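Local coordinates for uncharacterized protein Tfu_2867 (Thermobifida fusca, PDB 2QE6) that probably acts as an S-adenosyl-L-methionine-dependent methyltransferase of unknown substrate, and binds S-adenosylmethionine in a Rossmann-like domain, at residues P52-S57 against E262-A267; R62-R67 against F193-V198; E225-Q230 against P239-T244. The protein carries 1 engineered substitution. All blocks are in the same frame, centred on the assembly; numbering follows the deposited sequence.

Contact 1: residues P52-S57 against E262-A267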
loop_
_atom_site.group_PDB
_atom_site.type_symbol
_atom_site.label_atom_id
_atom_site.label_comp_id
_atom_site.label_asym_id
_atom_site.label_seq_id
_atom_site.Cartn_x
_atom_site.Cartn_y
_atom_site.Cartn_z
ATOM N N PRO A 52 6.737 16.541 10.954
ATOM C CA PRO A 52 7.911 16.714 10.125
ATOM C C PRO A 52 8.236 15.512 9.242
ATOM O O PRO A 52 8.114 14.347 9.611
ATOM C CB PRO A 52 9.022 16.984 11.137
ATOM C CG PRO A 52 8.285 17.591 12.334
ATOM C CD PRO A 52 7.082 16.702 12.380
ATOM N N GLY A 53 8.572 15.811 8.011
ATOM C CA GLY A 53 8.914 14.728 7.107
ATOM C C GLY A 53 7.766 13.959 6.505
ATOM O O GLY A 53 7.999 12.960 5.825
ATOM N N LEU A 54 6.532 14.413 6.700
ATOM C CA LEU A 54 5.375 13.666 6.189
ATOM C C LEU A 54 5.463 13.385 4.677
ATOM O O LEU A 54 5.362 12.233 4.249
ATOM C CB LEU A 54 4.062 14.347 6.573
ATOM C CG LEU A 54 2.739 13.640 6.162
ATOM C CD1 LEU A 54 2.718 12.163 6.629
ATOM C CD2 LEU A 54 1.495 14.485 6.736
ATOM N N LYS A 55 5.656 14.403 3.872
ATOM C CA LYS A 55 5.745 14.192 2.432
ATOM C C LYS A 55 6.908 13.260 2.087
ATOM O O LYS A 55 6.777 12.392 1.225
ATOM C CB LYS A 55 5.932 15.488 1.659
ATOM C CG LYS A 55 4.740 16.427 1.559
ATOM C CD LYS A 55 5.010 17.513 0.424
ATOM C CE LYS A 55 3.955 18.656 0.373
ATOM N NZ LYS A 55 2.535 18.221 0.053
ATOM N N GLU A 56 8.050 13.429 2.747
ATOM C CA GLU A 56 9.196 12.543 2.470
ATOM C C GLU A 56 8.890 11.083 2.821
ATOM O O GLU A 56 9.294 10.191 2.098
ATOM C CB GLU A 56 10.482 13.058 3.138
ATOM C CG GLU A 56 11.067 14.301 2.410
ATOM N N SER A 57 8.141 10.858 3.894
ATOM C CA SER A 57 7.681 9.542 4.268
ATOM C C SER A 57 6.835 8.870 3.163
ATOM O O SER A 57 6.959 7.675 2.930
ATOM C CB SER A 57 6.917 9.571 5.617
ATOM O OG SER A 57 5.544 9.935 5.504
ATOM N N GLU A 262 12.042 9.697 7.428
ATOM C CA GLU A 262 12.487 8.323 7.192
ATOM C C GLU A 262 12.184 7.389 8.384
ATOM O O GLU A 262 12.454 6.186 8.315
ATOM C CB GLU A 262 13.975 8.316 6.832
ATOM C CG GLU A 262 14.244 8.949 5.469
ATOM C CD GLU A 262 15.733 9.158 5.202
ATOM O OE1 GLU A 262 16.444 9.682 6.086
ATOM O OE2 GLU A 262 16.196 8.798 4.106
ATOM N N GLN A 263 11.621 7.920 9.466
ATOM C CA GLN A 263 11.285 7.085 10.641
ATOM C C GLN A 263 9.792 6.984 10.975
ATOM O O GLN A 263 9.410 6.565 12.088
ATOM C CB GLN A 263 12.034 7.596 11.854
ATOM C CG GLN A 263 13.539 7.403 11.713
ATOM C CD GLN A 263 14.251 8.145 12.759
ATOM O OE1 GLN A 263 14.655 7.570 13.733
ATOM N NE2 GLN A 263 14.359 9.449 12.599
ATOM N N LEU A 264 8.956 7.330 9.998
ATOM C CA LEU A 264 7.512 7.293 10.155
ATOM C C LEU A 264 6.902 5.929 9.784
ATOM O O LEU A 264 5.884 5.561 10.328
ATOM C CB LEU A 264 6.833 8.435 9.335
ATOM C CG LEU A 264 6.896 9.839 9.964
ATOM C CD1 LEU A 264 6.326 10.883 8.963
ATOM C CD2 LEU A 264 6.235 9.908 11.309
ATOM N N GLY A 265 7.515 5.193 8.855
ATOM C CA GLY A 265 6.996 3.905 8.443
ATOM C C GLY A 265 8.005 2.790 8.305
ATOM O O GLY A 265 9.219 3.046 8.143
HETATM N N MSE A 266 7.493 1.549 8.372
HETATM C CA MSE A 266 8.309 0.343 8.138
HETATM C C MSE A 266 7.739 -0.486 7.023
HETATM O O MSE A 266 6.583 -0.384 6.729
HETATM C CB MSE A 266 8.438 -0.513 9.392
HETATM C CG MSE A 266 9.295 0.140 10.445
HETATM SE SE MSE A 266 10.076 -1.027 11.699
HETATM C CE MSE A 266 11.182 0.197 12.652
ATOM N N ALA A 267 8.589 -1.307 6.417
ATOM C CA ALA A 267 8.231 -2.203 5.334
ATOM C C ALA A 267 8.688 -3.626 5.714
ATOM O O ALA A 267 9.694 -3.794 6.411
ATOM C CB ALA A 267 8.940 -1.785 4.033
#

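Contact 2: residues R62-R67 against F193-V198. With SAM (S-adenosylmethionine), chain F.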
loop_
_atom_site.group_PDB
_atom_site.type_symbol
_atom_site.label_atom_id
_atom_site.label_comp_id
_atom_site.label_asym_id
_atom_site.label_seq_id
_atom_site.Cartn_x
_atom_site.Cartn_y
_atom_site.Cartn_z
ATOM N N ARG A 62 6.542 5.115 -1.573
ATOM C CA ARG A 62 6.506 4.814 -3.010
ATOM C C ARG A 62 7.786 4.181 -3.515
ATOM O O ARG A 62 7.721 3.262 -4.298
ATOM C CB ARG A 62 6.192 6.058 -3.836
ATOM C CG ARG A 62 4.808 6.602 -3.526
ATOM C CD ARG A 62 3.737 5.529 -3.655
ATOM N NE ARG A 62 3.718 4.985 -5.020
ATOM C CZ ARG A 62 2.724 4.275 -5.548
ATOM N NH1 ARG A 62 1.644 3.987 -4.836
ATOM N NH2 ARG A 62 2.821 3.856 -6.813
ATOM N N LYS A 63 8.935 4.681 -3.088
ATOM C CA LYS A 63 10.208 4.083 -3.464
ATOM C C LYS A 63 10.342 2.624 -2.957
ATOM O O LYS A 63 10.859 1.793 -3.662
ATOM C CB LYS A 63 11.387 4.927 -2.951
ATOM C CG LYS A 63 11.637 6.293 -3.646
ATOM C CD LYS A 63 12.725 7.020 -2.850
ATOM C CE LYS A 63 13.324 8.215 -3.510
ATOM N NZ LYS A 63 14.228 8.878 -2.487
ATOM N N VAL A 64 9.902 2.298 -1.735
ATOM C CA VAL A 64 9.982 0.899 -1.299
ATOM C C VAL A 64 8.971 0.024 -2.023
ATOM O O VAL A 64 9.213 -1.164 -2.216
ATOM C CB VAL A 64 9.822 0.719 0.258
ATOM C CG1 VAL A 64 8.413 0.870 0.691
ATOM C CG2 VAL A 64 10.378 -0.617 0.694
ATOM N N LEU A 65 7.837 0.596 -2.416
ATOM C CA LEU A 65 6.864 -0.123 -3.225
ATOM C C LEU A 65 7.549 -0.597 -4.500
ATOM O O LEU A 65 7.445 -1.760 -4.876
ATOM C CB LEU A 65 5.653 0.751 -3.576
ATOM C CG LEU A 65 4.530 0.181 -4.468
ATOM C CD1 LEU A 65 3.281 0.995 -4.154
ATOM C CD2 LEU A 65 4.872 0.218 -5.973
ATOM N N VAL A 66 8.256 0.312 -5.149
ATOM C CA VAL A 66 8.947 -0.021 -6.406
ATOM C C VAL A 66 10.029 -1.100 -6.201
ATOM O O VAL A 66 10.093 -2.098 -6.943
ATOM C CB VAL A 66 9.563 1.252 -7.055
ATOM C CG1 VAL A 66 10.501 0.869 -8.196
ATOM C CG2 VAL A 66 8.461 2.215 -7.575
ATOM N N ARG A 67 10.898 -0.892 -5.215
ATOM C CA ARG A 67 11.931 -1.870 -4.889
ATOM C C ARG A 67 11.347 -3.243 -4.528
ATOM O O ARG A 67 11.907 -4.271 -4.901
ATOM C CB ARG A 67 12.861 -1.369 -3.762
ATOM C CG ARG A 67 13.618 -0.089 -4.083
ATOM C CD ARG A 67 14.833 0.143 -3.187
ATOM N NE ARG A 67 14.486 0.101 -1.772
ATOM C CZ ARG A 67 13.893 1.098 -1.115
ATOM N NH1 ARG A 67 13.569 2.232 -1.737
ATOM N NH2 ARG A 67 13.602 0.964 0.177
ATOM N N PHE A 193 3.437 -8.441 1.193
ATOM C CA PHE A 193 4.254 -7.196 1.207
ATOM C C PHE A 193 3.377 -6.115 1.874
ATOM O O PHE A 193 2.303 -5.790 1.370
ATOM C CB PHE A 193 4.617 -6.859 -0.254
ATOM C CG PHE A 193 5.395 -5.578 -0.476
ATOM C CD1 PHE A 193 6.066 -4.916 0.542
ATOM C CD2 PHE A 193 5.527 -5.084 -1.784
ATOM C CE1 PHE A 193 6.828 -3.775 0.286
ATOM C CE2 PHE A 193 6.267 -3.927 -2.041
ATOM C CZ PHE A 193 6.939 -3.281 -0.994
HETATM N N MSE A 194 3.786 -5.612 3.046
HETATM C CA MSE A 194 3.056 -4.547 3.694
HETATM C C MSE A 194 3.970 -3.414 4.136
HETATM O O MSE A 194 5.155 -3.636 4.411
HETATM C CB MSE A 194 2.350 -5.080 4.955
HETATM C CG MSE A 194 1.563 -6.348 4.700
HETATM SE SE MSE A 194 0.333 -6.722 6.156
HETATM C CE MSE A 194 1.553 -7.517 7.468
ATOM N N THR A 195 3.422 -2.205 4.244
ATOM C CA THR A 195 4.142 -1.128 4.909
ATOM C C THR A 195 3.149 -0.506 5.888
ATOM O O THR A 195 1.948 -0.666 5.739
ATOM C CB THR A 195 4.746 -0.106 3.967
ATOM O OG1 THR A 195 3.713 0.763 3.468
ATOM C CG2 THR A 195 5.512 -0.794 2.844
ATOM N N SER A 196 3.649 0.221 6.861
ATOM C CA SER A 196 2.802 0.685 7.943
ATOM C C SER A 196 3.472 1.849 8.642
ATOM O O SER A 196 4.671 1.833 8.854
ATOM C CB SER A 196 2.607 -0.408 8.969
ATOM O OG SER A 196 1.803 0.059 10.092
ATOM N N LEU A 197 2.663 2.823 9.039
ATOM C CA LEU A 197 3.019 3.743 10.075
ATOM C C LEU A 197 3.483 2.972 11.311
ATOM O O LEU A 197 2.808 2.029 11.765
ATOM C CB LEU A 197 1.794 4.623 10.369
ATOM C CG LEU A 197 1.851 5.762 11.387
ATOM C CD1 LEU A 197 2.982 6.790 11.096
ATOM C CD2 LEU A 197 0.481 6.405 11.374
ATOM N N VAL A 198 4.616 3.393 11.889
ATOM C CA VAL A 198 5.287 2.619 12.958
ATOM C C VAL A 198 5.330 3.469 14.220
ATOM O O VAL A 198 5.353 4.687 14.151
ATOM C CB VAL A 198 6.727 2.124 12.535
ATOM C CG1 VAL A 198 7.726 3.276 12.473
ATOM C CG2 VAL A 198 7.221 0.997 13.483
HETATM N N SAM F . -0.909 1.503 -1.408
HETATM C CA SAM F . -0.542 2.893 -1.889
HETATM C C SAM F . 0.879 3.205 -1.476
HETATM O O SAM F . 1.552 3.997 -2.127
HETATM O OXT SAM F . 1.362 2.685 -0.462
HETATM C CB SAM F . -1.415 4.049 -1.363
HETATM C CG SAM F . -1.369 4.293 0.154
HETATM S SD SAM F . -2.554 5.521 0.798
HETATM C CE SAM F . -3.293 5.936 -0.801
HETATM C "C5'" SAM F . -3.789 4.326 1.350
HETATM C "C4'" SAM F . -4.832 3.758 0.379
HETATM O "O4'" SAM F . -5.529 2.678 1.009
HETATM C "C3'" SAM F . -5.919 4.764 -0.035
HETATM O "O3'" SAM F . -6.054 4.825 -1.444
HETATM C "C2'" SAM F . -7.206 4.308 0.635
HETATM O "O2'" SAM F . -8.408 4.708 -0.035
HETATM C "C1'" SAM F . -6.928 2.811 0.719
HETATM N N9 SAM F . -7.734 2.203 1.779
HETATM C C8 SAM F . -7.709 2.441 3.152
HETATM N N7 SAM F . -8.630 1.635 3.745
HETATM C C5 SAM F . -9.220 0.884 2.762
HETATM C C6 SAM F . -10.205 -0.113 2.816
HETATM N N6 SAM F . -10.760 -0.444 4.014
HETATM N N1 SAM F . -10.585 -0.701 1.621
HETATM C C2 SAM F . -10.012 -0.334 0.386
HETATM N N3 SAM F . -9.041 0.662 0.334
HETATM C C4 SAM F . -8.659 1.238 1.520
#

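Contact 3: residues E225-Q230 against P239-T244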
loop_
_atom_site.group_PDB
_atom_site.type_symbol
_atom_site.label_atom_id
_atom_site.label_comp_id
_atom_site.label_asym_id
_atom_site.label_seq_id
_atom_site.Cartn_x
_atom_site.Cartn_y
_atom_site.Cartn_z
ATOM N N GLU A 225 7.191 -4.945 16.339
ATOM C CA GLU A 225 6.793 -6.295 16.683
ATOM C C GLU A 225 5.339 -6.558 16.280
ATOM O O GLU A 225 5.003 -7.649 15.828
ATOM C CB GLU A 225 6.960 -6.503 18.179
ATOM C CG GLU A 225 8.436 -6.389 18.694
ATOM C CD GLU A 225 9.116 -4.964 18.646
ATOM O OE1 GLU A 225 8.461 -3.885 18.733
ATOM O OE2 GLU A 225 10.370 -4.941 18.524
ATOM N N GLU A 226 4.467 -5.562 16.462
ATOM C CA GLU A 226 3.060 -5.666 16.041
ATOM C C GLU A 226 2.909 -5.747 14.514
ATOM O O GLU A 226 2.066 -6.491 14.007
ATOM C CB GLU A 226 2.237 -4.523 16.625
ATOM C CG GLU A 226 1.926 -4.748 18.091
ATOM C CD GLU A 226 0.964 -5.939 18.281
ATOM O OE1 GLU A 226 -0.196 -5.806 17.796
ATOM O OE2 GLU A 226 1.373 -7.000 18.877
ATOM N N ILE A 227 3.767 -5.047 13.791
ATOM C CA ILE A 227 3.799 -5.174 12.337
ATOM C C ILE A 227 4.235 -6.597 11.953
ATOM O O ILE A 227 3.553 -7.271 11.163
ATOM C CB ILE A 227 4.725 -4.107 11.686
ATOM C CG1 ILE A 227 4.160 -2.708 11.946
ATOM C CG2 ILE A 227 4.897 -4.394 10.224
ATOM C CD1 ILE A 227 5.083 -1.544 11.637
ATOM N N GLU A 228 5.355 -7.051 12.523
ATOM C CA GLU A 228 5.899 -8.377 12.212
ATOM C C GLU A 228 4.871 -9.452 12.474
ATOM O O GLU A 228 4.747 -10.390 11.710
ATOM C CB GLU A 228 7.128 -8.706 13.044
ATOM C CG GLU A 228 8.382 -7.875 12.749
ATOM C CD GLU A 228 9.555 -8.218 13.703
ATOM O OE1 GLU A 228 9.613 -9.408 14.115
ATOM O OE2 GLU A 228 10.386 -7.314 14.013
ATOM N N ARG A 229 4.126 -9.288 13.551
ATOM C CA ARG A 229 3.109 -10.244 13.934
ATOM C C ARG A 229 2.067 -10.468 12.855
ATOM O O ARG A 229 1.499 -11.559 12.762
ATOM C CB ARG A 229 2.427 -9.759 15.195
ATOM C CG ARG A 229 1.480 -10.715 15.834
ATOM C CD ARG A 229 0.942 -10.122 17.142
ATOM N NE ARG A 229 -0.364 -10.708 17.360
ATOM C CZ ARG A 229 -1.527 -10.142 17.042
ATOM N NH1 ARG A 229 -1.587 -8.917 16.542
ATOM N NH2 ARG A 229 -2.652 -10.804 17.273
ATOM N N GLN A 230 1.782 -9.447 12.070
ATOM C CA GLN A 230 0.740 -9.546 11.032
ATOM C C GLN A 230 1.219 -10.308 9.805
ATOM O O GLN A 230 0.446 -10.601 8.896
ATOM C CB GLN A 230 0.212 -8.162 10.659
ATOM C CG GLN A 230 -0.602 -7.516 11.798
ATOM C CD GLN A 230 -1.755 -8.332 12.214
ATOM O OE1 GLN A 230 -2.370 -9.020 11.388
ATOM N NE2 GLN A 230 -2.073 -8.305 13.533
ATOM N N PRO A 239 15.777 -7.605 4.648
ATOM C CA PRO A 239 16.218 -7.477 6.064
ATOM C C PRO A 239 15.185 -7.564 7.188
ATOM O O PRO A 239 15.482 -7.132 8.313
ATOM C CB PRO A 239 16.834 -6.080 6.072
ATOM C CG PRO A 239 15.878 -5.309 5.145
ATOM C CD PRO A 239 15.557 -6.280 4.035
ATOM N N GLY A 240 14.007 -8.136 6.925
ATOM C CA GLY A 240 12.922 -8.174 7.922
ATOM C C GLY A 240 12.040 -6.932 7.859
ATOM O O GLY A 240 11.883 -6.345 6.799
ATOM N N VAL A 241 11.516 -6.514 9.014
ATOM C CA VAL A 241 10.655 -5.351 9.122
ATOM C C VAL A 241 11.543 -4.180 9.565
ATOM O O VAL A 241 12.094 -4.191 10.658
ATOM C CB VAL A 241 9.475 -5.603 10.088
ATOM C CG1 VAL A 241 8.667 -4.364 10.300
ATOM C CG2 VAL A 241 8.568 -6.741 9.528
ATOM N N VAL A 242 11.740 -3.216 8.673
ATOM C CA VAL A 242 12.702 -2.117 8.896
ATOM C C VAL A 242 12.114 -0.826 8.364
ATOM O O VAL A 242 11.158 -0.861 7.578
ATOM C CB VAL A 242 14.031 -2.379 8.184
ATOM C CG1 VAL A 242 14.714 -3.623 8.761
ATOM C CG2 VAL A 242 13.830 -2.489 6.636
ATOM N N TYR A 243 12.655 0.318 8.802
ATOM C CA TYR A 243 12.211 1.600 8.275
ATOM C C TYR A 243 12.222 1.519 6.734
ATOM O O TYR A 243 13.058 0.878 6.137
ATOM C CB TYR A 243 13.082 2.739 8.789
ATOM C CG TYR A 243 12.911 3.080 10.263
ATOM C CD1 TYR A 243 11.682 3.493 10.768
ATOM C CD2 TYR A 243 13.975 2.992 11.141
ATOM C CE1 TYR A 243 11.523 3.850 12.130
ATOM C CE2 TYR A 243 13.825 3.343 12.495
ATOM C CZ TYR A 243 12.589 3.775 12.972
ATOM O OH TYR A 243 12.408 4.131 14.291
ATOM N N THR A 244 11.233 2.118 6.099
ATOM C CA THR A 244 11.043 1.938 4.668
ATOM C C THR A 244 12.318 2.204 3.815
ATOM O O THR A 244 12.579 1.439 2.886
ATOM C CB THR A 244 9.790 2.761 4.136
ATOM O OG1 THR A 244 9.905 4.145 4.523
ATOM C CG2 THR A 244 8.485 2.201 4.679
HETATM O O HOH W 1 12.263 -7.995 11.275
HETATM O O HOH W 2 11.634 -5.104 13.325
#

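Contact 1: residues P52-S57 against E262-A267
One methyl group, L264 CD1, makes most of the close contacts here, pressing into the first turn of the helix that starts at L54. It lies 3.6 Å from S57 CB and 3.7 Å from S57 OG, with L54 CA 4.0 Å from the same L264 CD1 and the carbonyl oxygens of P52 and G53 scarcely farther; L264 CB also approaches S57 CB. L264 reaches this hollow through an extended chain: CG stands beside the backbone N, anti to the carbonyl carbon (chi1 -78°), and chi2 near anti carries CD1 straight on. L54 CD1 only just meets the same methyl, because the bulk of that leucine turns to A47 and L30 of the two preceding helices. The fold is the Rossmann-like one of S-adenosylmethionine-dependent methyltransferases, and the contact sets the start of helix 54-75 against the loop leading into the antiparallel strand 265-271. S57 turns a methylene to the leucine while its hydroxyl bends back: OG sits between the backbone N and the carbonyl carbon (chi1 83°) and donates to L54 O, 2.6 Å away, on an in-plane lone pair with a C=O...OG angle of 130°. S57 N closes the turn on G53 O at 2.9 Å. G53, in the N-cap position, has positive phi, a backbone shape suited to its lack of a side chain. A molecule of methylpentanediol, probably from the crystallisation liquor, also hydrogen-bonds to S57 OG.

Contact 2: residues R62-R67 against F193-V198
The F193 ring meets helix 62-67 edge-on, with CZ 3.3 Å from the backbone oxygen V64 O and CE2 3.8 Å from L65 O. With CG anti to the backbone N (chi1 177°) the ring reaches out to the helix, and its rim abuts the two carbonyls. Farther along, V64 CG1 and T195 CG2 brush past each other in opposite directions at 4.0 Å. The axes of helix 62-67 and strand 193-197 run nearly antiparallel and approach to 10.1 Å, as a helix packed on the Rossmann-like sheet. T195 keeps its hydroxyl for N61 OD1 and G165 N. R62 leaves the same helix on the ligand side: its chain, bent at chi2 and chi3, brings NH1 to the carboxylate oxygen O of S-adenosylmethionine at 2.7 Å (N-H...O angle 151°), near the guanidinium plane. L65 CD1 lies over the rim of one guanidinium face, and NH2 is tied to Q92 O. A leucine in place of R62 would probably leave the ligand carboxylate without this charged mate and Q92 O without its donor. The chemistry implies a division of labour: the F193 rim and the methyls of V64 and T195 seat the helix without a hydrogen bond, while R62 grips the methionine carboxylate.

Contact 3: residues E225-Q230 against P239-T244
V241 drives its forked side chain between I227 and E228, and both of its methyls find a partner on helix 224-229. The tight part lies at V241 CG2, 3.4 Å from E228 CG. The other branch, V241 CG1, rests 3.8 Å from I227 CG2, and neither helix side chain runs parallel to the valine: both cross it at a slant. The fork is set by chi1 of V241 (174°), which puts CG1 anti to the backbone N and CG2 anti to the carbonyl carbon, one methyl for each helix residue. I227, the buried member of the trio, continues inward to S196 and V198, while V241 also touches M266 on the neighbouring strand. In the Rossmann-like methyltransferase sheet, 235-243 is an outermost strand, paired antiparallel with 265-271, and the short helix 224-229 precedes it in the chain and packs against it. V242 uses its backbone for A267; the backbone of V241 turns to water instead. On this looser, wetter side the carboxylate of E228 stands back from the valine, carried beyond CG by an extended chain (chi2 176°). Two waters fill in between. Water 2 donates to both sides, its O 2.6 Å from E228 OE2 and 2.9 Å from V241 O. Water 1 accepts from V241 N at 2.8 Å but reaches E228 OE2 only through a weak bond of 3.4 Å. The glutamate thus packs with its methylene CG and serves the polar backbone of V241 at second hand, with OE2 as acceptor for both waters. Behind the contact, Q230 NE2 and R229 NH2 each take one oxygen of D176, Q230 by a hydrogen bond and R229 by a salt bridge, tying this part of the chain to helix 175-185.

Overall arrangement
The three contacts gather at one side of the sheet, where strand 265-271 lies between 191-197 and 235-243. Contacts 1 and 2, centres about 10 Å apart, share helix 54-75 and are probably joined by a hydrogen bond from M266 N to S196 O (2.9 Å). Contact 3, about 15 Å from contact 1 between centres, is linked to it along the other edge of strand 265-271, probably by A267 N to V242 O (2.9 Å). V198 CG2 of contact 2 meets I227 CD1 of contact 3 at 3.8 Å. Only contact 2 touches S-adenosylmethionine, which D111 and D136 also bind; the side chains of S57 and I227 lie about 10 and 13 Å from it.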